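Long-range contacts in histidine-containing Phosphotransfer Protein type 1, MtHPt1 (Medicago truncatula, PDB 3US6), which probably relays phosphoryl groups from cytokinin sensor histidine kinases to response regulators in the plant cytokinin signalling pathway: residues Q5-W10 / Q138-A143; G21-Q26 / L124-K129; Q80-S85 / R92-C97; V98-F103 / R114-V119. All coordinates share one frame; numbering follows the deposited sequence. Where two conformers were deposited one is given.

How the contacts relate
The long helix 109-142 runs through contacts 1, 2 and 4, taking helix 3-19 near its C-terminal end, the turn after that helix about midway, and helix 91-106 near its start. Contact 3 pairs helix 71-88 with helix 91-106. Contacts 1 and 4 lie on opposite sides of the chain's centre, their centres 36 Å apart. Contact 3 joins both its neighbours: its centre is 11 Å from that of contact 2, where Val93 meets Val126, and 10 Å from that of contact 4, where Phe81 meets Val119. His79, the predicted phosphorylation site, immediately precedes the segment 80-85 of contact 3 and is touched by Arg101 of contact 4.

Contact 1. Residues Q5-W10 / Q138-A143; sequences QMRRQW and QQIVAA
Met6 reaches across to the end of helix 109-142 and touches three residues of 138-143 in succession. Its CB packs on the ethyl branch of Ile140, with Met6 CB 3.6 Å from Ile140 CG1. Further out the thioether crosses the Gln139 side chain at about a right angle, and Met6 SD lies 3.7 Å from Gln139 CB. The chain runs out nearly straight to the sulfur, then a bend at chi3 (-71°) turns the terminal methyl to Ala143, where Met6 CE stands 4.0 Å from Ala143 CB.

Ile140 comes the other way and uses both branches. Its CG2 meets the aliphatic start of Arg7, at 4.0 Å from Arg7 CG, and these two side chains also cross at about a right angle. Ile140 CD1 rests on the surface of helix 3-19, 3.7 Å from Met6 O and 3.9 Å from Trp10 CB, approaching the indole obliquely. With an alanine in place of Met6 the thioether and its methyl would be gone, and a gap would probably open between helix 3-19 and the Gln139 and Ala143 side chains.

No hydrogen bond joins the two segments. The polar ends of Arg7 and Trp10 find partners just outside: Arg7 NE donates to Ser146 O in the C-terminal tail, and Trp10 NE1 to Glu137 OE2, one residue before 138-143.

The axes pass 9.8 Å apart at 151°, a near-antiparallel helix pair held by apolar side chains, in which the N-terminal helix of this helix-bundle protein lies along the last stretch of its longest helix.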
loop_
_atom_site.group_PDB
_atom_site.type_symbol
_atom_site.label_atom_id
_atom_site.label_comp_id
_atom_site.label_asym_id
_atom_site.label_seq_id
_atom_site.Cartn_x
_atom_site.Cartn_y
_atom_site.Cartn_z
ATOM N N GLN A 5 -22.210 -9.549 12.276
ATOM C CA GLN A 5 -21.311 -10.459 11.573
ATOM C C GLN A 5 -20.322 -9.698 10.722
ATOM O O GLN A 5 -19.150 -10.068 10.672
ATOM C CB GLN A 5 -22.096 -11.441 10.691
ATOM C CG GLN A 5 -21.246 -12.583 10.127
ATOM C CD GLN A 5 -20.386 -13.287 11.199
ATOM O OE1 GLN A 5 -20.903 -13.778 12.217
ATOM N NE2 GLN A 5 -19.063 -13.331 10.969
ATOM N N MET A 6 -20.774 -8.705 9.987
ATOM C CA MET A 6 -19.886 -7.944 9.140
ATOM C C MET A 6 -18.849 -7.269 9.991
ATOM O O MET A 6 -17.687 -7.138 9.592
ATOM C CB MET A 6 -20.621 -6.893 8.316
ATOM C CG MET A 6 -21.355 -7.495 7.178
ATOM S SD MET A 6 -21.984 -6.335 5.950
ATOM C CE MET A 6 -23.208 -5.662 6.920
ATOM N N ARG A 7 -19.260 -6.718 11.116
ATOM C CA ARG A 7 -18.285 -6.080 12.017
ATOM C C ARG A 7 -17.226 -7.062 12.513
ATOM O O ARG A 7 -16.053 -6.733 12.543
ATOM C CB ARG A 7 -18.981 -5.384 13.175
ATOM C CG ARG A 7 -19.784 -4.165 12.699
ATOM C CD ARG A 7 -20.750 -3.631 13.725
ATOM N NE ARG A 7 -20.016 -2.707 14.550
ATOM C CZ ARG A 7 -19.495 -3.031 15.714
ATOM N NH1 ARG A 7 -19.670 -4.254 16.211
ATOM N NH2 ARG A 7 -18.817 -2.118 16.367
ATOM N N ARG A 8 -17.638 -8.246 12.894
ATOM C CA ARG A 8 -16.664 -9.267 13.331
ATOM C C ARG A 8 -15.723 -9.651 12.187
ATOM O O ARG A 8 -14.503 -9.790 12.392
ATOM C CB ARG A 8 -17.378 -10.501 13.879
ATOM C CG ARG A 8 -18.091 -10.292 15.224
ATOM C CD ARG A 8 -18.674 -11.632 15.798
ATOM N NE ARG A 8 -19.774 -12.185 14.999
ATOM C CZ ARG A 8 -21.044 -11.806 15.107
ATOM N NH1 ARG A 8 -21.382 -10.860 15.978
ATOM N NH2 ARG A 8 -21.978 -12.363 14.339
ATOM N N GLN A 9 -16.232 -9.761 10.967
ATOM C CA GLN A 9 -15.402 -10.035 9.813
ATOM C C GLN A 9 -14.367 -8.959 9.555
ATOM O O GLN A 9 -13.274 -9.263 9.193
ATOM C CB GLN A 9 -16.260 -10.176 8.570
ATOM C CG GLN A 9 -17.183 -11.338 8.598
ATOM C CD GLN A 9 -18.087 -11.364 7.382
ATOM O OE1 GLN A 9 -18.591 -10.365 6.945
ATOM N NE2 GLN A 9 -18.274 -12.518 6.853
ATOM N N TRP A 10 -14.751 -7.718 9.747
ATOM C CA TRP A 10 -13.838 -6.590 9.613
ATOM C C TRP A 10 -12.724 -6.657 10.616
ATOM O O TRP A 10 -11.556 -6.519 10.257
ATOM C CB TRP A 10 -14.613 -5.238 9.773
ATOM C CG TRP A 10 -13.787 -3.960 9.590
ATOM C CD1 TRP A 10 -13.595 -3.284 8.451
ATOM C CD2 TRP A 10 -12.992 -3.289 10.604
ATOM N NE1 TRP A 10 -12.746 -2.207 8.671
ATOM C CE2 TRP A 10 -12.335 -2.231 9.972
ATOM C CE3 TRP A 10 -12.760 -3.516 11.964
ATOM C CZ2 TRP A 10 -11.534 -1.339 10.666
ATOM C CZ3 TRP A 10 -11.934 -2.676 12.634
ATOM C CH2 TRP A 10 -11.335 -1.600 12.002
ATOM N N GLN A 138 -17.957 -0.051 3.642
ATOM C CA GLN A 138 -19.101 0.573 2.993
ATOM C C GLN A 138 -20.376 -0.214 3.273
ATOM O O GLN A 138 -21.459 0.336 3.491
ATOM C CB GLN A 138 -18.896 0.687 1.477
ATOM C CG GLN A 138 -17.768 1.560 1.021
ATOM C CD GLN A 138 -17.989 3.067 1.074
ATOM O OE1 GLN A 138 -17.038 3.824 0.822
ATOM N NE2 GLN A 138 -19.222 3.516 1.327
ATOM N N GLN A 139 -20.268 -1.544 3.286
ATOM C CA GLN A 139 -21.437 -2.384 3.586
ATOM C C GLN A 139 -21.922 -2.223 5.032
ATOM O O GLN A 139 -23.127 -2.062 5.294
ATOM C CB GLN A 139 -21.157 -3.857 3.284
ATOM C CG GLN A 139 -20.930 -4.114 1.843
ATOM C CD GLN A 139 -20.149 -5.416 1.520
ATOM O OE1 GLN A 139 -19.759 -6.195 2.411
ATOM N NE2 GLN A 139 -19.848 -5.591 0.246
ATOM N N ILE A 140 -20.999 -2.214 5.956
ATOM C CA ILE A 140 -21.324 -2.020 7.372
ATOM C C ILE A 140 -22.095 -0.700 7.548
ATOM O O ILE A 140 -23.127 -0.656 8.219
ATOM C CB ILE A 140 -20.054 -2.024 8.273
ATOM C CG1 ILE A 140 -19.482 -3.451 8.324
ATOM C CG2 ILE A 140 -20.395 -1.574 9.696
ATOM C CD1 ILE A 140 -18.034 -3.546 8.837
ATOM N N VAL A 141 -21.559 0.391 7.002
ATOM C CA VAL A 141 -22.133 1.695 7.227
ATOM C C VAL A 141 -23.466 1.826 6.505
ATOM O O VAL A 141 -24.406 2.458 7.022
ATOM C CB VAL A 141 -21.143 2.828 6.883
ATOM C CG1 VAL A 141 -21.798 4.215 7.008
ATOM C CG2 VAL A 141 -19.941 2.753 7.818
ATOM N N ALA A 142 -23.608 1.234 5.306
ATOM C CA ALA A 142 -24.871 1.323 4.602
ATOM C C ALA A 142 -25.921 0.582 5.378
ATOM O O ALA A 142 -27.095 0.992 5.353
ATOM C CB ALA A 142 -24.753 0.777 3.149
ATOM N N ALA A 143 -25.565 -0.494 6.047
ATOM C CA ALA A 143 -26.464 -1.297 6.860
ATOM C C ALA A 143 -26.754 -0.673 8.228
ATOM O O ALA A 143 -27.408 -1.314 9.058
ATOM C CB ALA A 143 -25.918 -2.726 6.981
#

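Contact 2. Residues G21-Q26 / L124-K129; sequences GFLDGQ and LLVKNK
Phe22 and Leu23 sit in the tight link between helix 3-19 and helix 25-32, and both touch the middle of helix 109-142. Gly21, just before them, closes the first helix in a Schellman motif whose positive phi (92°) suits glycine. Asp24, just after, is the N-cap of the next helix: its OD1 accepts from Gln26 N at 2.8 Å, met from above the carboxylate plane.

Between these two caps the Phe22 ring projects toward the long helix. Lys129 lies over one face in a CH-pi contact, with Lys129 CE 3.6 Å from the ring centroid and 18° off the normal. The lysine crosses the phenylalanine at about a right angle, and its bend at chi4 carries NZ past the rim, 4.0 Å from Phe22 CE2. Sitting next to the ammonium group, CE is likely to be a polarised partner for the ring. Leu125 meets the same ring at its edge, near the plane, with Leu125 CD1 3.8 Å from Phe22 CE1.

Val126 CG2 touches both the Phe22 carbonyl, 3.7 Å from Phe22 O, and the Leu23 side chain, 4.2 Å from Leu23 CD2. Phe22 also touches Arg92 of helix 91-106, while Leu23 and Lys129 both pack on Met17 of helix 3-19. Together these form a tight interhelical connection in which a Schellman motif ends one helix and an Asp N-cap starts the next, with its aromatic residue laid against the long helix 109-142.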
loop_
_atom_site.group_PDB
_atom_site.type_symbol
_atom_site.label_atom_id
_atom_site.label_comp_id
_atom_site.label_asym_id
_atom_site.label_seq_id
_atom_site.Cartn_x
_atom_site.Cartn_y
_atom_site.Cartn_z
ATOM N N GLY A 21 1.739 -7.947 8.315
ATOM C CA GLY A 21 2.618 -6.870 7.929
ATOM C C GLY A 21 2.154 -6.038 6.777
ATOM O O GLY A 21 2.916 -5.178 6.378
ATOM N N PHE A 22 0.946 -6.259 6.263
ATOM C CA PHE A 22 0.463 -5.484 5.166
ATOM C C PHE A 22 0.175 -4.033 5.539
ATOM O O PHE A 22 0.352 -3.134 4.718
ATOM C CB PHE A 22 -0.747 -6.089 4.526
ATOM C CG PHE A 22 -0.419 -7.384 3.827
ATOM C CD1 PHE A 22 0.239 -7.375 2.604
ATOM C CD2 PHE A 22 -0.698 -8.600 4.404
ATOM C CE1 PHE A 22 0.622 -8.593 1.987
ATOM C CE2 PHE A 22 -0.380 -9.814 3.784
ATOM C CZ PHE A 22 0.340 -9.784 2.573
ATOM N N LEU A 23 -0.279 -3.811 6.798
ATOM C CA LEU A 23 -0.551 -2.487 7.345
ATOM C C LEU A 23 0.192 -2.347 8.666
ATOM O O LEU A 23 0.395 -3.334 9.390
ATOM C CB LEU A 23 -2.021 -2.262 7.566
ATOM C CG LEU A 23 -2.901 -2.320 6.366
ATOM C CD1 LEU A 23 -4.346 -2.247 6.836
ATOM C CD2 LEU A 23 -2.579 -1.254 5.379
ATOM N N ASP A 24 0.595 -1.121 8.958
ATOM C CA ASP A 24 1.214 -0.763 10.217
ATOM C C ASP A 24 0.511 0.412 10.848
ATOM O O ASP A 24 -0.572 0.836 10.415
ATOM C CB ASP A 24 2.733 -0.520 10.078
ATOM C CG ASP A 24 3.070 0.753 9.354
ATOM O OD1 ASP A 24 2.188 1.623 9.169
ATOM O OD2 ASP A 24 4.250 0.939 8.990
ATOM N N GLY A 25 1.088 0.929 11.920
ATOM C CA GLY A 25 0.439 1.958 12.706
ATOM C C GLY A 25 0.170 3.222 11.941
ATOM O O GLY A 25 -0.659 4.050 12.396
ATOM N N GLN A 26 0.798 3.433 10.795
ATOM C CA GLN A 26 0.502 4.654 10.085
ATOM C C GLN A 26 -0.906 4.539 9.464
ATOM O O GLN A 26 -1.590 5.594 9.260
ATOM C CB GLN A 26 1.548 4.969 9.065
ATOM C CG GLN A 26 1.157 6.047 8.167
ATOM C CD GLN A 26 0.892 7.345 8.913
ATOM O OE1 GLN A 26 0.088 8.219 8.459
ATOM N NE2 GLN A 26 1.559 7.485 10.098
ATOM N N LEU A 124 0.258 -4.882 -5.286
ATOM C CA LEU A 124 -1.010 -5.443 -5.713
ATOM C C LEU A 124 -1.674 -6.172 -4.551
ATOM O O LEU A 124 -2.899 -6.147 -4.411
ATOM C CB LEU A 124 -0.825 -6.360 -6.899
ATOM C CG LEU A 124 -0.427 -5.527 -8.125
ATOM C CD1 LEU A 124 -0.164 -6.438 -9.317
ATOM C CD2 LEU A 124 -1.445 -4.519 -8.529
ATOM N N LEU A 125 -0.921 -6.851 -3.696
ATOM C CA LEU A 125 -1.505 -7.546 -2.550
ATOM C C LEU A 125 -2.229 -6.560 -1.665
ATOM O O LEU A 125 -3.378 -6.790 -1.257
ATOM C CB LEU A 125 -0.452 -8.304 -1.722
ATOM C CG LEU A 125 0.094 -9.595 -2.361
ATOM C CD1 LEU A 125 1.186 -10.160 -1.474
ATOM C CD2 LEU A 125 -1.002 -10.614 -2.674
ATOM N N VAL A 126 -1.579 -5.492 -1.244
ATOM C CA VAL A 126 -2.208 -4.578 -0.327
ATOM C C VAL A 126 -3.324 -3.790 -1.023
ATOM O O VAL A 126 -4.304 -3.458 -0.345
ATOM C CB VAL A 126 -1.184 -3.665 0.405
ATOM C CG1 VAL A 126 -0.628 -2.578 -0.475
ATOM C CG2 VAL A 126 -1.776 -3.109 1.675
ATOM N N LYS A 127 -3.200 -3.484 -2.325
ATOM C CA LYS A 127 -4.293 -2.826 -3.019
ATOM C C LYS A 127 -5.531 -3.694 -2.945
ATOM O O LYS A 127 -6.607 -3.177 -2.602
ATOM C CB LYS A 127 -3.920 -2.545 -4.459
ATOM C CG LYS A 127 -5.062 -2.027 -5.315
ATOM C CD LYS A 127 -4.643 -1.784 -6.748
ATOM C CE LYS A 127 -5.763 -1.033 -7.483
ATOM N NZ LYS A 127 -5.683 -1.310 -8.941
ATOM N N ASN A 128 -5.420 -4.938 -3.349
ATOM C CA ASN A 128 -6.548 -5.830 -3.335
ATOM C C ASN A 128 -7.139 -5.945 -1.922
ATOM O O ASN A 128 -8.368 -5.885 -1.773
ATOM C CB ASN A 128 -6.234 -7.158 -3.959
ATOM C CG ASN A 128 -6.239 -7.063 -5.464
ATOM O OD1 ASN A 128 -7.279 -7.137 -6.104
ATOM N ND2 ASN A 128 -5.045 -6.933 -6.026
ATOM N N LYS A 129 -6.306 -6.115 -0.907
ATOM C CA LYS A 129 -6.808 -6.316 0.449
ATOM C C LYS A 129 -7.517 -5.025 0.909
ATOM O O LYS A 129 -8.561 -5.060 1.617
ATOM C CB LYS A 129 -5.682 -6.674 1.415
ATOM C CG LYS A 129 -5.124 -8.059 1.168
ATOM C CD LYS A 129 -3.870 -8.271 1.982
ATOM C CE LYS A 129 -3.282 -9.687 1.910
ATOM N NZ LYS A 129 -4.137 -10.656 2.555
#

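Contact 3. Residues Q80-S85 / R92-C97; sequences QFKGSS and RVKNSC
Phe81 meets Cys97 first and Val93 last as its side chain runs outward from the backbone. Phe81 CB lies 4.0 Å from Cys97 SG, and CG keeps about the same separation. Cys97 SG is 3.7 Å from Phe81 CD2 and 4.5 Å from the ring centroid, 43° off the normal, an oblique sulfur-aromatic contact. Beyond it, CE1, CE2 and CZ pass under Val93 CG1, which rests over one face toward the rim; Phe81 CZ to Val93 CG1 is 3.8 Å. This reach depends on CG standing anti to the backbone N (chi1 -166°), which swings the ring along the interface. An alanine here would take the ring away, and Val93 CG1 and Cys97 SG would probably face a gap in the bundle core.

Val93 CG1 also touches Ser85, 3.5 Å from Ser85 CB. On the outer side, Lys82 CB sits 3.7 Å from Cys97 CB, and the stems of Lys82 and Lys94 pass each other with CG atoms 4.0 Å apart.

Helices 71-88 and 91-106 run nearly antiparallel, their axes only 8.3 Å apart over these segments. Residues 80-85 directly follow His79, in the HQxKGSS sequence of plant HPt proteins. Helix 41-64 adds Ser53 against Phe81 and Phe49 against Ser85, while Val119 and Val126 of helix 109-142 cover Phe81 and Val93, which places the contact inside the antiparallel four-helix bundle.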
loop_
_atom_site.group_PDB
_atom_site.type_symbol
_atom_site.label_atom_id
_atom_site.label_comp_id
_atom_site.label_asym_id
_atom_site.label_seq_id
_atom_site.Cartn_x
_atom_site.Cartn_y
_atom_site.Cartn_z
ATOM N N GLN A 80 10.498 7.853 -3.796
ATOM C CA GLN A 80 9.201 8.505 -3.759
ATOM C C GLN A 80 8.111 7.519 -3.337
ATOM O O GLN A 80 7.306 7.823 -2.492
ATOM C CB GLN A 80 8.871 9.151 -5.106
ATOM C CG GLN A 80 7.480 9.737 -5.125
ATOM C CD GLN A 80 7.162 10.379 -6.454
ATOM O OE1 GLN A 80 7.984 11.105 -7.008
ATOM N NE2 GLN A 80 5.974 10.094 -6.986
ATOM N N PHE A 81 8.145 6.310 -3.916
ATOM C CA PHE A 81 7.165 5.254 -3.575
ATOM C C PHE A 81 7.331 4.743 -2.167
ATOM O O PHE A 81 6.337 4.406 -1.524
ATOM C CB PHE A 81 7.420 4.104 -4.561
ATOM C CG PHE A 81 6.320 3.037 -4.644
ATOM C CD1 PHE A 81 5.024 3.301 -4.278
ATOM C CD2 PHE A 81 6.583 1.842 -5.163
ATOM C CE1 PHE A 81 4.055 2.288 -4.399
ATOM C CE2 PHE A 81 5.590 0.879 -5.298
ATOM C CZ PHE A 81 4.354 1.126 -4.911
ATOM N N LYS A 82 8.555 4.676 -1.675
ATOM C CA LYS A 82 8.767 4.355 -0.281
ATOM C C LYS A 82 7.985 5.302 0.650
ATOM O O LYS A 82 7.320 4.864 1.603
ATOM C CB LYS A 82 10.265 4.414 0.019
ATOM C CG LYS A 82 10.639 3.909 1.401
ATOM C CD LYS A 82 12.159 4.060 1.673
ATOM C CE LYS A 82 12.450 4.097 3.173
ATOM N NZ LYS A 82 11.784 5.285 3.798
ATOM N N GLY A 83 8.072 6.598 0.379
ATOM C CA GLY A 83 7.477 7.613 1.189
ATOM C C GLY A 83 5.968 7.569 1.161
ATOM O O GLY A 83 5.284 7.729 2.163
ATOM N N SER A 84 5.444 7.386 -0.032
ATOM C CA SER A 84 4.001 7.404 -0.194
ATOM C C SER A 84 3.402 6.133 0.429
ATOM O O SER A 84 2.402 6.217 1.139
ATOM C CB SER A 84 3.624 7.565 -1.666
ATOM O OG SER A 84 4.077 6.473 -2.371
ATOM N N SER A 85 4.016 4.970 0.167
ATOM C CA SER A 85 3.536 3.782 0.796
ATOM C C SER A 85 3.658 3.795 2.311
ATOM O O SER A 85 2.718 3.404 3.008
ATOM C CB SER A 85 4.232 2.555 0.159
ATOM O OG SER A 85 5.574 2.499 0.469
ATOM N N ARG A 92 4.784 -3.501 4.119
ATOM C CA ARG A 92 5.507 -4.466 3.251
ATOM C C ARG A 92 5.936 -3.824 1.907
ATOM O O ARG A 92 6.966 -4.158 1.345
ATOM C CB ARG A 92 4.726 -5.758 2.994
ATOM C CG ARG A 92 4.802 -6.654 4.161
ATOM C CD ARG A 92 3.794 -7.795 4.239
ATOM N NE ARG A 92 3.896 -8.654 3.114
ATOM C CZ ARG A 92 3.628 -9.959 3.133
ATOM N NH1 ARG A 92 3.184 -10.546 4.240
ATOM N NH2 ARG A 92 3.729 -10.627 2.013
ATOM N N VAL A 93 5.118 -2.929 1.361
ATOM C CA VAL A 93 5.534 -2.192 0.174
ATOM C C VAL A 93 6.737 -1.306 0.528
ATOM O O VAL A 93 7.752 -1.320 -0.180
ATOM C CB VAL A 93 4.389 -1.292 -0.386
ATOM C CG1 VAL A 93 4.913 -0.441 -1.548
ATOM C CG2 VAL A 93 3.221 -2.205 -0.804
ATOM N N LYS A 94 6.649 -0.577 1.632
ATOM C CA LYS A 94 7.788 0.266 2.087
ATOM C C LYS A 94 9.059 -0.547 2.225
ATOM O O LYS A 94 10.123 -0.149 1.750
ATOM C CB LYS A 94 7.421 0.926 3.403
ATOM C CG LYS A 94 8.449 1.845 3.980
ATOM C CD LYS A 94 8.255 2.063 5.423
ATOM C CE LYS A 94 9.309 3.025 5.954
ATOM N NZ LYS A 94 9.290 3.127 7.463
ATOM N N ASN A 95 8.957 -1.703 2.879
ATOM C CA ASN A 95 10.166 -2.509 3.147
ATOM C C ASN A 95 10.722 -3.015 1.845
ATOM O O ASN A 95 11.956 -3.165 1.696
ATOM C CB ASN A 95 9.804 -3.642 4.060
ATOM C CG ASN A 95 9.560 -3.216 5.442
ATOM O OD1 ASN A 95 9.864 -2.082 5.822
ATOM N ND2 ASN A 95 8.971 -4.106 6.238
ATOM N N SER A 96 9.864 -3.393 0.896
ATOM C CA SER A 96 10.345 -3.812 -0.447
ATOM C C SER A 96 11.078 -2.693 -1.153
ATOM O O SER A 96 12.035 -2.921 -1.812
ATOM C CB SER A 96 9.271 -4.356 -1.389
ATOM O OG SER A 96 8.737 -5.550 -0.931
ATOM N N CYS A 97 10.591 -1.470 -1.010
ATOM C CA CYS A 97 11.275 -0.306 -1.570
ATOM C C CYS A 97 12.639 -0.079 -0.923
ATOM O O CYS A 97 13.588 0.247 -1.608
ATOM C CB CYS A 97 10.412 0.949 -1.387
ATOM S SG CYS A 97 8.974 1.038 -2.423
#

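Contact 4. Residues V98-F103 / R114-V119; sequences VAFRNF and RCLQQV
Phe100 packs closely on two residues of helix 109-142, though Phe100 and Cys115 each have two deposited conformers and the details given here hold for one of them. In this conformer the ring runs alongside Leu116, with Phe100 CE2 3.6 Å from Leu116 CB, and crosses Val119 at about a right angle, where Phe100 CD2 lies 3.6 Å from Val119 CG2. One face of the ring, toward its rim, has Leu116 N 3.9 Å above its plane. With CG roughly anti to the backbone N (chi1 -154°), the ring extends toward helix 109-142. Cys115 SG approaches the same ring obliquely, a sulfur-aromatic contact whose fine detail is doubtful because both partners are modelled twice.

Packing thins toward the outside. Ala99 CB stays 4.1 Å from Cys115 SG, and Phe103 CD2 is 4.3 Å from Cys115 CB; both Ala99 and Phe103 are partly exposed.

The two helices run antiparallel at 166°. Helix 41-64 closes the buried side through Leu60 and Val64 on Leu116, and helix 71-88 contributes Val78 against Phe100, while Arg101 NE makes a salt bridge with Asp75 OD1 of that helix.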
loop_
_atom_site.group_PDB
_atom_site.type_symbol
_atom_site.label_atom_id
_atom_site.label_comp_id
_atom_site.label_asym_id
_atom_site.label_seq_id
_atom_site.Cartn_x
_atom_site.Cartn_y
_atom_site.Cartn_z
ATOM N N VAL A 98 12.726 -0.254 0.394
ATOM C CA VAL A 98 14.037 -0.218 1.075
ATOM C C VAL A 98 15.027 -1.217 0.526
ATOM O O VAL A 98 16.189 -0.885 0.232
ATOM C CB VAL A 98 13.888 -0.415 2.592
ATOM C CG1 VAL A 98 15.257 -0.442 3.254
ATOM C CG2 VAL A 98 13.020 0.721 3.181
ATOM N N ALA A 99 14.588 -2.454 0.327
ATOM C CA ALA A 99 15.409 -3.469 -0.243
ATOM C C ALA A 99 15.874 -3.058 -1.669
ATOM O O ALA A 99 17.026 -3.194 -2.050
ATOM C CB ALA A 99 14.672 -4.808 -0.226
ATOM N N PHE A 100 14.869 -2.587 -2.401
ATOM C CA PHE A 100 15.078 -2.074 -3.749
ATOM C C PHE A 100 16.241 -1.087 -3.775
ATOM O O PHE A 100 17.229 -1.298 -4.477
ATOM C CB PHE A 100 13.807 -1.395 -4.262
ATOM C CG PHE A 100 13.691 -1.381 -5.760
ATOM C CD1 PHE A 100 14.824 -1.393 -6.556
ATOM C CD2 PHE A 100 12.448 -1.354 -6.371
ATOM C CE1 PHE A 100 14.720 -1.380 -7.933
ATOM C CE2 PHE A 100 12.338 -1.340 -7.748
ATOM C CZ PHE A 100 13.475 -1.354 -8.530
ATOM N N ARG A 101 16.150 -0.054 -2.944
ATOM C CA ARG A 101 17.160 0.981 -2.894
ATOM C C ARG A 101 18.543 0.441 -2.548
ATOM O O ARG A 101 19.540 0.917 -3.095
ATOM C CB ARG A 101 16.826 2.062 -1.862
ATOM C CG ARG A 101 15.564 2.798 -2.202
ATOM C CD ARG A 101 15.484 4.072 -1.363
ATOM N NE ARG A 101 16.382 5.120 -1.871
ATOM C CZ ARG A 101 16.789 6.168 -1.165
ATOM N NH1 ARG A 101 16.435 6.289 0.103
ATOM N NH2 ARG A 101 17.550 7.079 -1.730
ATOM N N ASN A 102 18.625 -0.596 -1.718
ATOM C CA ASN A 102 19.963 -1.174 -1.483
ATOM C C ASN A 102 20.546 -1.762 -2.780
ATOM O O ASN A 102 21.729 -1.613 -3.046
ATOM C CB ASN A 102 19.894 -2.203 -0.360
ATOM C CG ASN A 102 19.589 -1.543 1.000
ATOM O OD1 ASN A 102 19.989 -0.396 1.242
ATOM N ND2 ASN A 102 18.875 -2.253 1.867
ATOM N N PHE A 103 19.736 -2.445 -3.584
ATOM C CA PHE A 103 20.232 -3.041 -4.795
ATOM C C PHE A 103 20.515 -2.024 -5.865
ATOM O O PHE A 103 21.412 -2.194 -6.681
ATOM C CB PHE A 103 19.299 -4.149 -5.273
ATOM C CG PHE A 103 19.238 -5.289 -4.338
ATOM C CD1 PHE A 103 20.353 -6.018 -4.041
ATOM C CD2 PHE A 103 18.039 -5.643 -3.787
ATOM C CE1 PHE A 103 20.285 -7.069 -3.181
ATOM C CE2 PHE A 103 17.961 -6.694 -2.947
ATOM C CZ PHE A 103 19.074 -7.403 -2.646
ATOM N N ARG A 114 14.416 -8.224 -9.883
ATOM C CA ARG A 114 13.689 -9.100 -8.993
ATOM C C ARG A 114 13.010 -8.333 -7.869
ATOM O O ARG A 114 11.906 -8.611 -7.482
ATOM C CB ARG A 114 14.639 -10.113 -8.416
ATOM C CG ARG A 114 14.946 -11.177 -9.399
ATOM C CD ARG A 114 15.649 -12.314 -8.719
ATOM N NE ARG A 114 17.004 -12.396 -9.173
ATOM C CZ ARG A 114 18.044 -11.915 -8.542
ATOM N NH1 ARG A 114 17.903 -11.350 -7.374
ATOM N NH2 ARG A 114 19.224 -12.051 -9.079
ATOM N N CYS A 115 13.705 -7.340 -7.373
ATOM C CA CYS A 115 13.124 -6.561 -6.318
ATOM C C CYS A 115 11.972 -5.721 -6.836
ATOM O O CYS A 115 10.973 -5.552 -6.120
ATOM C CB CYS A 115 14.166 -5.669 -5.762
ATOM S SG CYS A 115 13.638 -4.863 -4.234
ATOM N N LEU A 116 12.040 -5.190 -8.063
ATOM C CA LEU A 116 10.847 -4.531 -8.589
ATOM C C LEU A 116 9.692 -5.521 -8.698
ATOM O O LEU A 116 8.537 -5.176 -8.425
ATOM C CB LEU A 116 11.091 -3.829 -9.952
ATOM C CG LEU A 116 9.890 -3.136 -10.661
ATOM C CD1 LEU A 116 9.367 -2.148 -9.799
ATOM C CD2 LEU A 116 10.368 -2.453 -11.906
ATOM N N GLN A 117 9.934 -6.745 -9.080
ATOM C CA GLN A 117 8.897 -7.722 -9.215
ATOM C C GLN A 117 8.248 -7.880 -7.817
ATOM O O GLN A 117 6.999 -7.889 -7.732
ATOM C CB GLN A 117 9.481 -9.020 -9.773
ATOM C CG GLN A 117 8.483 -10.174 -9.949
ATOM C CD GLN A 117 8.110 -10.885 -8.663
ATOM O OE1 GLN A 117 8.970 -11.365 -7.965
ATOM N NE2 GLN A 117 6.814 -11.024 -8.425
ATOM N N GLN A 118 9.039 -7.866 -6.777
ATOM C CA GLN A 118 8.460 -8.023 -5.455
ATOM C C GLN A 118 7.710 -6.770 -5.001
ATOM O O GLN A 118 6.676 -6.886 -4.336
ATOM C CB GLN A 118 9.524 -8.343 -4.429
ATOM C CG GLN A 118 10.117 -9.676 -4.637
ATOM C CD GLN A 118 9.132 -10.784 -4.257
ATOM O OE1 GLN A 118 8.714 -10.891 -3.098
ATOM N NE2 GLN A 118 8.706 -11.599 -5.250
ATOM N N VAL A 119 8.249 -5.562 -5.272
ATOM C CA VAL A 119 7.530 -4.317 -4.915
ATOM C C VAL A 119 6.161 -4.292 -5.562
ATOM O O VAL A 119 5.118 -3.988 -4.969
ATOM C CB VAL A 119 8.322 -3.054 -5.445
ATOM C CG1 VAL A 119 7.541 -1.791 -5.237
ATOM C CG2 VAL A 119 9.673 -2.945 -4.749
#